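Local coordinates for protein beta-N-acetylhexosaminidase (Thermotoga neapolitana, PDB 5BZA) that probably hydrolyses terminal non-reducing N-acetyl-D-hexosamine residues from N-acetyl-beta-D-hexosaminides, as a member of glycoside hydrolase family 3, at residues F459-L462 with L463-S467. Sequence-based numbering, arbitrary orientation.
Sequences FQHL and LGRCS
Leu463 N donates a nearly straight bond to Phe459 O (3.0 Å, 170° at the hydrogen), the last regular i to i+4 link at the C-terminal end of helix 452-463. Gly464 N is held less well: it lies between Gln460 O and His461 O and makes a weak, bent bond to each. The backbone leaves helical angles at Gly464, and the chain folds back through a type I turn from Gly464 to Ser467. From within this turn Cys466 N gives a hydrogen bond back to His461 O, 2.8 Å, while Ser467 OG donates to Leu462 O at 3.1 Å, lying in the plane of that carbonyl. A chi1 of 61° sets this hydroxyl between the backbone N and the carbonyl carbon, turned back to the helix end.

Among the side chains, those of His461 and Arg465 cross at a slant. Arg465 CD approaches the ring edge, 3.3 Å from His461 ND1, and the guanidinium stands almost perpendicular to the imidazole, the planes 80° apart. The far nitrogen, His461 NE2, makes a weak hydrogen bond to Glu330 O. His461 is a zinc-binding residue of this protein, and here a cadmium ion lies close to its side chain. Cys466 SG, 3.3 Å from His461 O, is joined to Cys335 in a disulfide. On the inner side Leu462 packs against Phe401, Ile426 and Phe428 of the C-terminal domain's sheet.

Carbonyls of the last helical turn thus receive donors from the returning chain, and the disulfide ties the C-terminus covalently to the strand 334-335 at the sheet's edge.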
ATOM      1  N   PHE B 459     -18.136  -9.915  14.658  1.00 16.19           N
ATOM      2  CA  PHE B 459     -19.416  -9.262  14.937  1.00 13.18           C
ATOM      3  C   PHE B 459     -20.468  -9.745  13.942  1.00 17.21           C
ATOM      4  O   PHE B 459     -21.629 -10.015  14.315  1.00 18.68           O
ATOM      5  CB  PHE B 459     -19.291  -7.736  14.916  1.00 10.16           C
ATOM      6  CG  PHE B 459     -18.372  -7.200  15.966  1.00 11.48           C
ATOM      7  CD1 PHE B 459     -18.303  -7.802  17.221  1.00 12.24           C
ATOM      8  CD2 PHE B 459     -17.557  -6.119  15.707  1.00 11.87           C
ATOM      9  CE1 PHE B 459     -17.451  -7.330  18.183  1.00 14.44           C
ATOM     10  CE2 PHE B 459     -16.698  -5.625  16.677  1.00 11.12           C
ATOM     11  CZ  PHE B 459     -16.646  -6.229  17.920  1.00 12.71           C
ATOM     12  N   GLN B 460     -20.070  -9.871  12.679  1.00 20.32           N
ATOM     13  CA  GLN B 460     -21.007 -10.356  11.659  1.00 22.44           C
ATOM     14  C   GLN B 460     -21.543 -11.743  11.981  1.00 22.78           C
ATOM     15  O   GLN B 460     -22.758 -12.018  11.862  1.00 21.95           O
ATOM     16  CB  GLN B 460     -20.348 -10.392  10.282  1.00 23.56           C
ATOM     17  CG  GLN B 460     -20.350  -9.063   9.532  1.00 22.90           C
ATOM     18  CD  GLN B 460     -19.938  -9.222   8.074  1.00 25.28           C
ATOM     19  OE1 GLN B 460     -19.169 -10.124   7.731  1.00 27.68           O
ATOM     20  NE2 GLN B 460     -20.460  -8.342   7.202  1.00 26.11           N
ATOM     21  N   HIS B 461     -20.631 -12.609  12.410  1.00 21.64           N
ATOM     22  CA  HIS B 461     -20.969 -13.995  12.705  1.00 26.04           C
ATOM     23  C   HIS B 461     -21.862 -14.062  13.923  1.00 25.17           C
ATOM     24  O   HIS B 461     -22.823 -14.819  13.968  1.00 22.31           O
ATOM     25  CB  HIS B 461     -19.705 -14.831  12.901  1.00 28.26           C
ATOM     26  CG  HIS B 461     -19.292 -15.558  11.660  1.00 38.61           C
ATOM     27  ND1 HIS B 461     -19.886 -16.735  11.255  1.00 44.53           N
ATOM     28  CD2 HIS B 461     -18.357 -15.270  10.724  1.00 34.60           C
ATOM     29  CE1 HIS B 461     -19.356 -17.123  10.109  1.00 42.56           C
ATOM     30  NE2 HIS B 461     -18.417 -16.257   9.769  1.00 43.17           N
ATOM     31  N   LEU B 462     -21.530 -13.227  14.892  1.00 19.03           N
ATOM     32  CA  LEU B 462     -22.280 -13.121  16.118  1.00 19.65           C
ATOM     33  C   LEU B 462     -23.719 -12.805  15.819  1.00 22.96           C
ATOM     34  O   LEU B 462     -24.618 -13.520  16.275  1.00 25.75           O
ATOM     35  CB  LEU B 462     -21.674 -12.039  17.003  1.00 20.42           C
ATOM     36  CG  LEU B 462     -22.198 -11.913  18.426  1.00 24.11           C
ATOM     37  CD1 LEU B 462     -22.003 -13.262  19.123  1.00 22.86           C
ATOM     38  CD2 LEU B 462     -21.436 -10.818  19.170  1.00 20.48           C
ATOM     39  N   LEU B 463     -23.940 -11.753  15.023  1.00 24.49           N
ATOM     40  CA  LEU B 463     -25.300 -11.365  14.632  1.00 23.51           C
ATOM     41  C   LEU B 463     -25.907 -12.310  13.592  1.00 24.28           C
ATOM     42  O   LEU B 463     -27.126 -12.443  13.503  1.00 25.69           O
ATOM     43  CB  LEU B 463     -25.303  -9.932  14.107  1.00 18.71           C
ATOM     44  CG  LEU B 463     -24.987  -8.912  15.212  1.00 19.07           C
ATOM     45  CD1 LEU B 463     -24.773  -7.501  14.676  1.00 14.38           C
ATOM     46  CD2 LEU B 463     -26.114  -8.917  16.233  1.00 21.61           C
ATOM     47  N   GLY B 464     -25.057 -13.037  12.871  1.00 26.67           N
ATOM     48  CA  GLY B 464     -25.530 -13.928  11.829  1.00 30.35           C
ATOM     49  C   GLY B 464     -25.614 -15.385  12.258  1.00 33.74           C
ATOM     50  O   GLY B 464     -26.589 -15.831  12.878  1.00 34.50           O
ATOM     51  N   ARG B 465     -24.569 -16.128  11.929  1.00 34.14           N
ATOM     52  CA  ARG B 465     -24.585 -17.577  12.044  1.00 39.79           C
ATOM     53  C   ARG B 465     -24.561 -18.112  13.514  1.00 39.73           C
ATOM     54  O   ARG B 465     -25.169 -19.144  13.815  1.00 39.99           O
ATOM     55  CB  ARG B 465     -23.407 -18.134  11.225  1.00 38.60           C
ATOM     56  CG  ARG B 465     -22.717 -19.299  11.879  1.00 49.18           C
ATOM     57  CD  ARG B 465     -21.371 -19.633  11.265  1.00 52.68           C
ATOM     58  NE  ARG B 465     -20.725 -20.710  12.021  1.00 51.81           N
ATOM     59  CZ  ARG B 465     -19.811 -20.506  12.967  1.00 50.50           C
ATOM     60  NH1 ARG B 465     -19.443 -19.266  13.267  1.00 51.98           N
ATOM     61  NH2 ARG B 465     -19.261 -21.535  13.613  1.00 48.66           N
ATOM     62  N   CYS B 466     -23.917 -17.396  14.431  1.00 33.58           N
ATOM     63  CA  CYS B 466     -23.889 -17.801  15.845  1.00 34.83           C
ATOM     64  C   CYS B 466     -25.253 -17.687  16.569  1.00 38.83           C
ATOM     65  O   CYS B 466     -25.334 -17.994  17.767  1.00 35.39           O
ATOM     66  CB  CYS B 466     -22.853 -16.969  16.620  1.00 31.55           C
ATOM     67  SG  CYS B 466     -21.200 -16.948  15.921  1.00 33.95           S
ATOM     68  N   SER B 467     -26.296 -17.227  15.859  1.00 45.62           N
ATOM     69  CA  SER B 467     -27.663 -17.095  16.411  1.00 42.49           C
ATOM     70  C   SER B 467     -28.774 -17.142  15.337  1.00 44.76           C
ATOM     71  O   SER B 467     -29.973 -16.996  15.636  1.00 43.19           O
ATOM     72  CB  SER B 467     -27.791 -15.794  17.219  1.00 44.30           C
ATOM     73  OG  SER B 467     -27.550 -14.641  16.426  1.00 45.00           O
TER